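DUF1491 domain-containing protein (Caulobacter crescentus, PDB 4GOQ) is of unknown function but belongs to the DUF1491 family and folds as a compact alpha/beta domain with a mixed sheet flanked by helices. Local coordinates at residues R15-G20 against V93-R98; D7-A12 against H102-P107; V39-R44 against R50-A55; R82-R85 against D89-V92. One frame throughout, in Å; residues are numbered along the deposited sequence.

Contact 1. Residues R15-G20 against V93-R98; sequences RRAELG and VEIEDR
Ile95 of strand 91-97 meets Ala17 of helix 6-19 through single methyl groups, its CG2 standing 4.3 Å from Ala17 CB. That branch lies anti to the isoleucine's backbone N, because chi1 of -62° sends CG1 the other way round CB, and it is therefore CG2 that faces the helix. A small residue at this point of the helix lets the backbones come near, with Ala17 CA only 7.3 Å from Ile95 CA. The two methyls do not close the interface alone: Ala24 of strand 23-28 touches both residues, Leu13 adds to the cover of Ile95, and Phe103 packs on Ala17.

Two residues on, Asp97 points to the same face. Its OD1 lies 4.5 Å from Gly20 O, and as both are acceptors the pair needs a donor. Arg101 supplies it, since its NH2 forms a salt bridge with Asp97 OD1 and a hydrogen bond with Gly20 O, so that one guanidinium ties the end of the strand to the chain leaving the helix. Asp97 OD2 takes the backbone N of Asp99, an Asx turn that holds the carboxylate in place as the strand ends. Apolar at Ala17 and Ile95, and polar where strand and helix end, the contact is the helix-on-sheet packing of an alpha/beta fold, with helix 6-19 laid over one face of the mixed sheet.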
loop_
_atom_site.group_PDB
_atom_site.type_symbol
_atom_site.label_atom_id
_atom_site.label_comp_id
_atom_site.label_asym_id
_atom_site.label_seq_id
_atom_site.Cartn_x
_atom_site.Cartn_y
_atom_site.Cartn_z
ATOM N N ARG A 15 -10.314 1.163 7.323
ATOM C CA ARG A 15 -11.706 0.896 7.635
ATOM C C ARG A 15 -12.297 -0.147 6.696
ATOM O O ARG A 15 -12.906 -1.108 7.163
ATOM C CB ARG A 15 -12.510 2.205 7.566
ATOM C CG ARG A 15 -13.994 2.011 7.494
ATOM C CD ARG A 15 -14.620 3.384 7.620
ATOM N NE ARG A 15 -16.017 3.388 7.212
ATOM C CZ ARG A 15 -17.023 2.997 7.982
ATOM N NH1 ARG A 15 -16.789 2.504 9.196
ATOM N NH2 ARG A 15 -18.266 3.052 7.532
ATOM N N ARG A 16 -12.113 0.035 5.379
ATOM C CA ARG A 16 -12.588 -0.895 4.361
ATOM C C ARG A 16 -11.984 -2.303 4.544
ATOM O O ARG A 16 -12.693 -3.298 4.426
ATOM C CB ARG A 16 -12.218 -0.325 2.969
ATOM C CG ARG A 16 -12.937 -0.922 1.792
ATOM C CD ARG A 16 -12.904 -0.012 0.562
ATOM N NE ARG A 16 -11.557 0.486 0.242
ATOM C CZ ARG A 16 -11.169 1.758 0.350
ATOM N NH1 ARG A 16 -12.025 2.691 0.764
ATOM N NH2 ARG A 16 -9.925 2.110 0.027
ATOM N N ALA A 17 -10.668 -2.391 4.776
ATOM C CA ALA A 17 -9.998 -3.683 4.942
ATOM C C ALA A 17 -10.533 -4.391 6.177
ATOM O O ALA A 17 -10.905 -5.562 6.090
ATOM C CB ALA A 17 -8.490 -3.492 5.030
ATOM N N GLU A 18 -10.648 -3.656 7.313
ATOM C CA GLU A 18 -11.177 -4.221 8.563
ATOM C C GLU A 18 -12.593 -4.725 8.381
ATOM O O GLU A 18 -12.879 -5.823 8.838
ATOM C CB GLU A 18 -11.123 -3.217 9.711
ATOM C CG GLU A 18 -9.714 -2.951 10.209
ATOM C CD GLU A 18 -9.637 -1.997 11.385
ATOM O OE1 GLU A 18 -10.554 -1.155 11.541
ATOM O OE2 GLU A 18 -8.641 -2.080 12.139
ATOM N N LEU A 19 -13.455 -3.980 7.660
ATOM C CA LEU A 19 -14.838 -4.400 7.368
ATOM C C LEU A 19 -14.894 -5.647 6.488
ATOM O O LEU A 19 -15.883 -6.360 6.521
ATOM C CB LEU A 19 -15.654 -3.298 6.689
ATOM C CG LEU A 19 -15.850 -1.986 7.455
ATOM C CD1 LEU A 19 -16.644 -1.012 6.621
ATOM C CD2 LEU A 19 -16.512 -2.211 8.788
ATOM N N GLY A 20 -13.868 -5.856 5.671
ATOM C CA GLY A 20 -13.746 -7.037 4.815
ATOM C C GLY A 20 -13.146 -8.238 5.531
ATOM O O GLY A 20 -13.049 -9.315 4.945
ATOM N N VAL A 93 1.390 0.901 4.601
ATOM C CA VAL A 93 0.191 0.249 5.104
ATOM C C VAL A 93 0.303 -1.215 4.782
ATOM O O VAL A 93 0.561 -1.568 3.624
ATOM C CB VAL A 93 -1.117 0.871 4.519
ATOM C CG1 VAL A 93 -2.332 0.078 4.990
ATOM C CG2 VAL A 93 -1.262 2.352 4.920
ATOM N N GLU A 94 0.159 -2.074 5.795
ATOM C CA GLU A 94 0.256 -3.519 5.551
ATOM C C GLU A 94 -1.128 -4.113 5.749
ATOM O O GLU A 94 -1.815 -3.796 6.724
ATOM C CB GLU A 94 1.318 -4.153 6.496
ATOM C CG GLU A 94 1.596 -5.615 6.224
ATOM C CD GLU A 94 2.855 -6.145 6.897
ATOM O OE1 GLU A 94 3.297 -5.542 7.900
ATOM O OE2 GLU A 94 3.400 -7.168 6.426
ATOM N N ILE A 95 -1.579 -4.894 4.760
ATOM C CA ILE A 95 -2.886 -5.524 4.789
ATOM C C ILE A 95 -2.678 -7.027 4.660
ATOM O O ILE A 95 -2.055 -7.487 3.704
ATOM C CB ILE A 95 -3.821 -4.951 3.680
ATOM C CG1 ILE A 95 -4.080 -3.410 3.884
ATOM C CG2 ILE A 95 -5.138 -5.745 3.623
ATOM C CD1 ILE A 95 -4.689 -2.739 2.752
ATOM N N GLU A 96 -3.206 -7.778 5.617
ATOM C CA GLU A 96 -3.125 -9.222 5.633
ATOM C C GLU A 96 -4.523 -9.769 5.438
ATOM O O GLU A 96 -5.409 -9.556 6.266
ATOM C CB GLU A 96 -2.478 -9.717 6.921
ATOM C CG GLU A 96 -0.962 -9.660 6.901
ATOM C CD GLU A 96 -0.307 -10.114 8.190
ATOM O OE1 GLU A 96 -0.258 -9.311 9.149
ATOM O OE2 GLU A 96 0.164 -11.273 8.239
ATOM N N ASP A 97 -4.744 -10.412 4.295
ATOM C CA ASP A 97 -6.062 -10.890 3.944
ATOM C C ASP A 97 -6.006 -12.318 3.444
ATOM O O ASP A 97 -5.068 -12.688 2.733
ATOM C CB ASP A 97 -6.678 -9.969 2.871
ATOM C CG ASP A 97 -8.083 -10.360 2.450
ATOM O OD1 ASP A 97 -9.001 -10.306 3.306
ATOM O OD2 ASP A 97 -8.271 -10.697 1.264
ATOM N N ARG A 98 -7.030 -13.111 3.814
ATOM C CA ARG A 98 -7.206 -14.508 3.431
ATOM C C ARG A 98 -7.180 -14.675 1.903
ATOM O O ARG A 98 -6.682 -15.686 1.424
ATOM C CB ARG A 98 -8.531 -15.038 3.992
#

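Contact 2. Residues D7-A12 against H102-P107; sequences DIWVAA and HFLTEP
Trp9 presents the rim of its indole to Leu104, whose CD2 sits near the ring plane, 3.7 Å from CH2 and 3.8 Å from CZ2. On the same rim the pyrrole N-H is used in a short hydrogen bond: NE1 donates to Glu106 OE2 at 2.8 Å, nearly straight at 164°. The acceptor lies close to the ring plane and is met on its syn side but out of the carboxylate plane, which stands 36° from the indole. With CG anti to the backbone N (chi1 -178°), Trp9 reaches well clear of its helix to meet the loop. The glutamate comes to it by a bend at chi2, and its other oxygen, OE1, lies 3.8 Å from Trp9 CZ2 and accepts a second indole N-H, that of Trp64. One carboxylate thus grips two tryptophans, whose rings also meet. Replacing the Trp9 indole by an alanine is likely to leave Glu106 OE2 without its N-H donor and Leu104 CD2 without its aromatic neighbour.

Within the loop, Leu104 N donates to His102 ND1 at 3.0 Å in the plane of the imidazole, a bond that spans Phe103. A glycerol, probably from the crystallisation liquor, lies about 4 Å from the Trp9 side chain. The loop 102-107 is wedged between helix 6-19 and the sheet: Leu104 touches Leu13 of helix 6-19 and Val39 of strand 37-43, while Trp9 rests on Val37 of that strand.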
loop_
_atom_site.group_PDB
_atom_site.type_symbol
_atom_site.label_atom_id
_atom_site.label_comp_id
_atom_site.label_asym_id
_atom_site.label_seq_id
_atom_site.Cartn_x
_atom_site.Cartn_y
_atom_site.Cartn_z
ATOM N N ASP A 7 -3.884 11.064 5.410
ATOM C CA ASP A 7 -4.398 10.364 6.596
ATOM C C ASP A 7 -5.892 10.044 6.448
ATOM O O ASP A 7 -6.337 9.014 6.933
ATOM C CB ASP A 7 -4.118 11.177 7.888
ATOM C CG ASP A 7 -4.932 12.450 8.043
ATOM O OD1 ASP A 7 -5.023 13.221 7.069
ATOM O OD2 ASP A 7 -5.424 12.705 9.160
ATOM N N ILE A 8 -6.663 10.903 5.745
ATOM C CA ILE A 8 -8.099 10.637 5.490
ATOM C C ILE A 8 -8.224 9.392 4.579
ATOM O O ILE A 8 -9.043 8.501 4.817
ATOM C CB ILE A 8 -8.769 11.900 4.886
ATOM C CG1 ILE A 8 -8.799 13.046 5.951
ATOM C CG2 ILE A 8 -10.216 11.606 4.404
ATOM C CD1 ILE A 8 -9.261 14.424 5.415
ATOM N N TRP A 9 -7.444 9.374 3.528
ATOM C CA TRP A 9 -7.423 8.278 2.561
ATOM C C TRP A 9 -6.969 6.964 3.251
ATOM O O TRP A 9 -7.530 5.887 3.000
ATOM C CB TRP A 9 -6.491 8.672 1.393
ATOM C CG TRP A 9 -6.421 7.621 0.310
ATOM C CD1 TRP A 9 -7.187 7.559 -0.829
ATOM C CD2 TRP A 9 -5.619 6.432 0.327
ATOM N NE1 TRP A 9 -6.876 6.412 -1.541
ATOM C CE2 TRP A 9 -5.926 5.698 -0.844
ATOM C CE3 TRP A 9 -4.649 5.916 1.221
ATOM C CZ2 TRP A 9 -5.315 4.470 -1.137
ATOM C CZ3 TRP A 9 -4.062 4.688 0.944
ATOM C CH2 TRP A 9 -4.363 3.996 -0.241
ATOM N N VAL A 10 -5.948 7.046 4.113
ATOM C CA VAL A 10 -5.451 5.870 4.836
ATOM C C VAL A 10 -6.544 5.344 5.795
ATOM O O VAL A 10 -6.771 4.129 5.830
ATOM C CB VAL A 10 -4.088 6.128 5.545
ATOM C CG1 VAL A 10 -3.671 4.928 6.407
ATOM C CG2 VAL A 10 -2.985 6.446 4.517
ATOM N N ALA A 11 -7.266 6.248 6.498
ATOM C CA ALA A 11 -8.365 5.860 7.401
ATOM C C ALA A 11 -9.447 5.093 6.630
ATOM O O ALA A 11 -9.974 4.094 7.133
ATOM C CB ALA A 11 -8.961 7.091 8.096
ATOM N N ALA A 12 -9.768 5.541 5.405
ATOM C CA ALA A 12 -10.772 4.858 4.591
ATOM C C ALA A 12 -10.275 3.454 4.190
ATOM O O ALA A 12 -11.049 2.500 4.184
ATOM C CB ALA A 12 -11.081 5.675 3.338
ATOM N N HIS A 102 -6.251 -6.159 -1.769
ATOM C CA HIS A 102 -5.565 -4.935 -1.390
ATOM C C HIS A 102 -6.562 -3.835 -0.936
ATOM O O HIS A 102 -6.113 -2.839 -0.361
ATOM C CB HIS A 102 -4.673 -4.429 -2.539
ATOM C CG HIS A 102 -5.405 -4.371 -3.849
ATOM N ND1 HIS A 102 -6.406 -3.461 -4.072
ATOM C CD2 HIS A 102 -5.281 -5.165 -4.939
ATOM C CE1 HIS A 102 -6.842 -3.694 -5.300
ATOM N NE2 HIS A 102 -6.195 -4.718 -5.861
ATOM N N PHE A 103 -7.898 -3.980 -1.231
ATOM C CA PHE A 103 -8.960 -3.010 -0.855
ATOM C C PHE A 103 -8.745 -1.594 -1.445
ATOM O O PHE A 103 -9.328 -0.615 -0.962
ATOM C CB PHE A 103 -9.107 -2.929 0.689
ATOM C CG PHE A 103 -9.497 -4.269 1.275
ATOM C CD1 PHE A 103 -10.821 -4.700 1.253
ATOM C CD2 PHE A 103 -8.530 -5.132 1.789
ATOM C CE1 PHE A 103 -11.177 -5.945 1.797
ATOM C CE2 PHE A 103 -8.890 -6.375 2.327
ATOM C CZ PHE A 103 -10.209 -6.769 2.332
ATOM N N LEU A 104 -7.933 -1.488 -2.497
ATOM C CA LEU A 104 -7.692 -0.187 -3.138
ATOM C C LEU A 104 -8.829 0.127 -4.085
ATOM O O LEU A 104 -9.244 -0.755 -4.836
ATOM C CB LEU A 104 -6.345 -0.203 -3.895
ATOM C CG LEU A 104 -5.101 -0.423 -2.996
ATOM C CD1 LEU A 104 -3.860 -0.770 -3.830
ATOM C CD2 LEU A 104 -4.883 0.768 -2.059
ATOM N N THR A 105 -9.313 1.376 -4.093
ATOM C CA THR A 105 -10.435 1.724 -5.002
ATOM C C THR A 105 -9.943 2.211 -6.363
ATOM O O THR A 105 -10.688 2.122 -7.335
ATOM C CB THR A 105 -11.384 2.749 -4.386
ATOM O OG1 THR A 105 -10.701 3.989 -4.186
ATOM C CG2 THR A 105 -12.006 2.265 -3.091
ATOM N N GLU A 106 -8.715 2.757 -6.429
ATOM C CA GLU A 106 -8.119 3.258 -7.674
ATOM C C GLU A 106 -7.654 2.081 -8.534
ATOM O O GLU A 106 -7.383 1.014 -7.985
ATOM C CB GLU A 106 -6.927 4.203 -7.385
ATOM C CG GLU A 106 -7.237 5.397 -6.478
ATOM C CD GLU A 106 -7.230 5.124 -4.987
ATOM O OE1 GLU A 106 -6.811 4.017 -4.573
ATOM O OE2 GLU A 106 -7.704 6.002 -4.228
ATOM N N PRO A 107 -7.475 2.264 -9.862
ATOM C CA PRO A 107 -6.993 1.153 -10.695
ATOM C C PRO A 107 -5.609 0.677 -10.287
ATOM O O PRO A 107 -4.771 1.445 -9.802
ATOM C CB PRO A 107 -6.968 1.754 -12.104
ATOM C CG PRO A 107 -7.953 2.871 -12.066
ATOM C CD PRO A 107 -7.757 3.456 -10.687
#

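Contact 3. Residues V39-R44 against R50-A55; sequences VKAVDR and RLFSEA
Phe52 packs beside Val39, its hydrogen-bonded partner across the hairpin, with Phe52 CB 4.4 Å from Val39 CB. Outward along the ring, CD2 passes 3.8 Å from Val39 O, and at the ring edge CE2 meets Ala41 CB at 4.1 Å. At the tip, CZ stands 3.5 Å above the guanidinium plane of Arg50, offset toward its rim. The ring points its edge at the face of that charged group; with His102 it makes an edge-to-face ring pair.

Beneath these side chains, paired backbone bonds join Val39 with Phe52 and Ala41 with Arg50, Phe52 N reaching Val39 O at 2.8 Å. Ala41 O takes both Arg50 N and a water, and that water accepts from Arg50 NE at 2.9 Å, while Arg50 NH2 bonds to Gly100 O. On the other face Leu51 CD1 leans on Lys40 CB at 3.6 Å. From there the lysine runs extended to an ammonium held by salt bridges to Glu73, Asp77 and Glu94. Such an acidic cluster would be expected to keep Lys40 charged in its buried setting, so the hairpin combines a regular ladder with a different chemistry on each face.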
loop_
_atom_site.group_PDB
_atom_site.type_symbol
_atom_site.label_atom_id
_atom_site.label_comp_id
_atom_site.label_asym_id
_atom_site.label_seq_id
_atom_site.Cartn_x
_atom_site.Cartn_y
_atom_site.Cartn_z
ATOM N N VAL A 39 1.562 0.335 -0.190
ATOM C CA VAL A 39 0.634 -0.648 0.355
ATOM C C VAL A 39 1.215 -2.037 0.132
ATOM O O VAL A 39 1.484 -2.403 -1.005
ATOM C CB VAL A 39 -0.794 -0.531 -0.252
ATOM C CG1 VAL A 39 -1.724 -1.620 0.296
ATOM C CG2 VAL A 39 -1.377 0.854 -0.014
ATOM N N LYS A 40 1.403 -2.790 1.217
ATOM C CA LYS A 40 1.870 -4.178 1.172
ATOM C C LYS A 40 0.669 -5.076 1.397
ATOM O O LYS A 40 0.114 -5.067 2.485
ATOM C CB LYS A 40 2.939 -4.416 2.246
ATOM C CG LYS A 40 3.521 -5.843 2.211
ATOM C CD LYS A 40 4.482 -5.957 3.423
ATOM C CE LYS A 40 5.065 -7.302 3.597
ATOM N NZ LYS A 40 5.717 -7.413 4.939
ATOM N N ALA A 41 0.251 -5.835 0.375
ATOM C CA ALA A 41 -0.908 -6.719 0.490
ATOM C C ALA A 41 -0.423 -8.161 0.597
ATOM O O ALA A 41 0.222 -8.660 -0.314
ATOM C CB ALA A 41 -1.829 -6.533 -0.711
ATOM N N VAL A 42 -0.668 -8.792 1.739
ATOM C CA VAL A 42 -0.201 -10.151 2.009
ATOM C C VAL A 42 -1.364 -11.110 1.854
ATOM O O VAL A 42 -2.408 -10.914 2.487
ATOM C CB VAL A 42 0.466 -10.280 3.420
ATOM C CG1 VAL A 42 0.917 -11.723 3.697
ATOM C CG2 VAL A 42 1.639 -9.314 3.572
ATOM N N ASP A 43 -1.169 -12.148 1.016
ATOM C CA ASP A 43 -2.140 -13.215 0.772
ATOM C C ASP A 43 -1.779 -14.342 1.714
ATOM O O ASP A 43 -0.763 -15.023 1.521
ATOM C CB ASP A 43 -2.144 -13.641 -0.716
ATOM C CG ASP A 43 -3.264 -14.600 -1.147
ATOM O OD1 ASP A 43 -3.720 -15.412 -0.301
ATOM O OD2 ASP A 43 -3.656 -14.563 -2.345
ATOM N N ARG A 44 -2.570 -14.482 2.787
ATOM C CA ARG A 44 -2.319 -15.465 3.844
ATOM C C ARG A 44 -2.455 -16.901 3.324
ATOM O O ARG A 44 -1.682 -17.774 3.737
ATOM C CB ARG A 44 -3.259 -15.240 5.054
ATOM C CG ARG A 44 -3.292 -13.798 5.593
ATOM C CD ARG A 44 -3.787 -13.748 7.030
ATOM N NE ARG A 44 -4.833 -12.745 7.232
ATOM C CZ ARG A 44 -6.139 -13.006 7.223
ATOM N NH1 ARG A 44 -6.576 -14.243 7.018
ATOM N NH2 ARG A 44 -7.018 -12.031 7.422
ATOM N N ARG A 50 2.308 -8.645 -2.303
ATOM C CA ARG A 50 2.529 -7.656 -3.334
ATOM C C ARG A 50 2.761 -6.306 -2.692
ATOM O O ARG A 50 2.272 -6.054 -1.592
ATOM C CB ARG A 50 1.326 -7.585 -4.296
ATOM C CG ARG A 50 1.172 -8.834 -5.174
ATOM C CD ARG A 50 -0.108 -8.737 -5.998
ATOM N NE ARG A 50 -1.312 -8.752 -5.157
ATOM C CZ ARG A 50 -2.536 -8.475 -5.603
ATOM N NH1 ARG A 50 -2.730 -8.178 -6.875
ATOM N NH2 ARG A 50 -3.573 -8.499 -4.774
ATOM N N LEU A 51 3.485 -5.443 -3.383
ATOM C CA LEU A 51 3.733 -4.084 -2.894
ATOM C C LEU A 51 3.257 -3.114 -3.979
ATOM O O LEU A 51 3.566 -3.308 -5.162
ATOM C CB LEU A 51 5.222 -3.925 -2.573
ATOM C CG LEU A 51 5.656 -2.777 -1.682
ATOM C CD1 LEU A 51 5.064 -2.909 -0.273
ATOM C CD2 LEU A 51 7.174 -2.791 -1.541
ATOM N N PHE A 52 2.431 -2.131 -3.585
ATOM C CA PHE A 52 1.858 -1.153 -4.496
ATOM C C PHE A 52 2.324 0.255 -4.115
ATOM O O PHE A 52 2.317 0.600 -2.929
ATOM C CB PHE A 52 0.297 -1.237 -4.476
ATOM C CG PHE A 52 -0.265 -2.577 -4.903
ATOM C CD1 PHE A 52 -0.379 -2.905 -6.250
ATOM C CD2 PHE A 52 -0.693 -3.504 -3.960
ATOM C CE1 PHE A 52 -0.904 -4.138 -6.646
ATOM C CE2 PHE A 52 -1.236 -4.728 -4.358
ATOM C CZ PHE A 52 -1.321 -5.046 -5.697
ATOM N N SER A 53 2.764 1.036 -5.114
ATOM C CA SER A 53 3.142 2.448 -4.980
ATOM C C SER A 53 2.318 3.287 -5.969
ATOM O O SER A 53 1.745 2.769 -6.933
ATOM C CB SER A 53 4.638 2.684 -5.170
ATOM O OG SER A 53 5.035 2.409 -6.507
ATOM N N GLU A 54 2.244 4.583 -5.708
ATOM C CA GLU A 54 1.432 5.509 -6.498
ATOM C C GLU A 54 2.064 5.902 -7.814
ATOM O O GLU A 54 3.258 6.152 -7.891
ATOM C CB GLU A 54 1.169 6.772 -5.686
ATOM C CG GLU A 54 0.459 6.527 -4.375
ATOM C CD GLU A 54 0.191 7.784 -3.570
ATOM O OE1 GLU A 54 -0.644 8.616 -3.990
ATOM O OE2 GLU A 54 0.824 7.939 -2.509
ATOM N N ALA A 55 1.248 5.990 -8.848
ATOM C CA ALA A 55 1.650 6.458 -10.168
ATOM C C ALA A 55 0.526 7.297 -10.759
ATOM O O ALA A 55 -0.568 7.341 -10.186
ATOM C CB ALA A 55 1.994 5.296 -11.083
HETATM O O HOH W 1 -1.620 -9.674 -2.378
#

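Contact 4. Residues R82-R85 against D89-V92; sequences RAAR and DIWV
Ala83 and Ile90 meet through methyl groups, Ala83 CB lying 4.1 Å from Ile90 CD1. The CB of Ala83 points toward the strand side, and its carbonyl oxygen also borders Ile90, 4.1 Å from CG2.

Ala84 is the closer partner. Ile90 CG2 rests on its backbone as much as on its side chain, 3.6 Å from CA and 3.9 Å from CB, so the branch lies directly against the helix. Isoleucine can reach both alanines because its two branches divide the work. CG1 is anti to the backbone N (chi1 -152°) and the chain continues extended to CD1, which goes to Ala83, whereas CG2 sits between the backbone N and the carbonyl carbon and goes to Ala84. Leu38 of strand 37-43 touches both Ala83 and Ile90 and widens the apolar patch.

Arg85, next along, turns from the strand and is held on its own helix by a salt bridge to Glu81. The turn that carries the two alanines is closed by its backbone, Arg85 N bonding to Arg82 O at 3.0 Å from i+3 to i. Past it the chain reverses, with Asp87 OD1 taking Asp89 N in an Asx turn, after which Ile90 comes back against the helix. Helix 74-86 follows strand 62-65 and leads into strand 91-97, which runs parallel to strand 62-65 with two other strands between them. The contact therefore lies at the final bend of a beta-alpha-beta crossover, where the helix settles onto the sheet.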
loop_
_atom_site.group_PDB
_atom_site.type_symbol
_atom_site.label_atom_id
_atom_site.label_comp_id
_atom_site.label_asym_id
_atom_site.label_seq_id
_atom_site.Cartn_x
_atom_site.Cartn_y
_atom_site.Cartn_z
ATOM N N ARG A 82 13.986 1.028 2.061
ATOM C CA ARG A 82 14.704 1.928 1.164
ATOM C C ARG A 82 13.809 3.122 0.767
ATOM O O ARG A 82 14.269 4.279 0.760
ATOM C CB ARG A 82 15.205 1.177 -0.082
ATOM C CG ARG A 82 16.268 1.955 -0.853
ATOM C CD ARG A 82 16.743 1.187 -2.080
ATOM N NE ARG A 82 17.890 1.833 -2.727
ATOM C CZ ARG A 82 17.824 2.555 -3.843
ATOM N NH1 ARG A 82 16.663 2.727 -4.465
ATOM N NH2 ARG A 82 18.919 3.106 -4.348
ATOM N N ALA A 83 12.526 2.839 0.507
ATOM C CA ALA A 83 11.538 3.859 0.123
ATOM C C ALA A 83 11.372 4.938 1.199
ATOM O O ALA A 83 11.194 6.121 0.857
ATOM C CB ALA A 83 10.208 3.203 -0.155
ATOM N N ALA A 84 11.464 4.543 2.497
ATOM C CA ALA A 84 11.333 5.488 3.607
ATOM C C ALA A 84 12.602 6.324 3.774
ATOM O O ALA A 84 12.522 7.402 4.355
ATOM C CB ALA A 84 11.004 4.759 4.896
ATOM N N ARG A 85 13.763 5.862 3.249
ATOM C CA ARG A 85 14.988 6.676 3.251
ATOM C C ARG A 85 14.941 7.659 2.088
ATOM O O ARG A 85 15.326 8.809 2.236
ATOM C CB ARG A 85 16.264 5.824 3.161
ATOM C CG ARG A 85 16.740 5.353 4.495
ATOM C CD ARG A 85 18.037 4.590 4.329
ATOM N NE ARG A 85 17.804 3.269 3.741
ATOM C CZ ARG A 85 18.381 2.814 2.635
ATOM N NH1 ARG A 85 19.243 3.571 1.969
ATOM N NH2 ARG A 85 18.120 1.591 2.200
ATOM N N ASP A 89 8.712 11.158 4.241
ATOM C CA ASP A 89 7.293 11.513 4.464
ATOM C C ASP A 89 6.345 10.350 4.080
ATOM O O ASP A 89 5.110 10.501 4.127
ATOM C CB ASP A 89 6.935 12.760 3.616
ATOM C CG ASP A 89 7.493 14.075 4.141
ATOM O OD1 ASP A 89 7.888 14.124 5.330
ATOM O OD2 ASP A 89 7.479 15.068 3.383
ATOM N N ILE A 90 6.915 9.221 3.631
ATOM C CA ILE A 90 6.107 8.103 3.136
ATOM C C ILE A 90 5.359 7.316 4.251
ATOM O O ILE A 90 5.872 7.089 5.356
ATOM C CB ILE A 90 6.958 7.135 2.250
ATOM C CG1 ILE A 90 6.083 6.422 1.206
ATOM C CG2 ILE A 90 7.813 6.134 3.092
ATOM C CD1 ILE A 90 6.889 5.672 0.025
ATOM N N TRP A 91 4.143 6.888 3.907
ATOM C CA TRP A 91 3.306 5.995 4.689
ATOM C C TRP A 91 3.523 4.593 4.204
ATOM O O TRP A 91 3.796 4.383 3.021
ATOM C CB TRP A 91 1.810 6.329 4.505
ATOM C CG TRP A 91 1.364 7.605 5.158
ATOM C CD1 TRP A 91 1.627 8.875 4.745
ATOM C CD2 TRP A 91 0.487 7.716 6.279
ATOM N NE1 TRP A 91 0.976 9.779 5.554
ATOM C CE2 TRP A 91 0.277 9.093 6.512
ATOM C CE3 TRP A 91 -0.132 6.777 7.127
ATOM C CZ2 TRP A 91 -0.540 9.564 7.550
ATOM C CZ3 TRP A 91 -0.927 7.238 8.166
ATOM C CH2 TRP A 91 -1.128 8.619 8.368
ATOM N N VAL A 92 3.383 3.621 5.099
ATOM C CA VAL A 92 3.422 2.219 4.714
ATOM C C VAL A 92 2.228 1.584 5.389
ATOM O O VAL A 92 2.066 1.716 6.607
ATOM C CB VAL A 92 4.758 1.478 5.038
ATOM C CG1 VAL A 92 4.673 -0.004 4.619
ATOM C CG2 VAL A 92 5.958 2.160 4.351
#

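Overall arrangement
The four contacts describe one sheet and what covers it. Contacts 1 and 2 share helix 6-19, their centres 10 Å apart, and are joined by Arg16 NE, 2.8 Å from Phe103 O. Contact 3 is built into the sheet itself, where Ile95 O of contact 1 lies 2.7 Å from Val42 N. The loop of contact 2 covers the hairpin face that carries Ala41 and Phe52, the side on which helix 6-19 lies. Contact 4 packs the second helix, 74-86, on the opposite face, its centre about 20 Å from that of contact 1. No active site has been assigned; glycerol, probably from the crystallisation liquor, is bound near Trp9 and, on the other face, near Lys40.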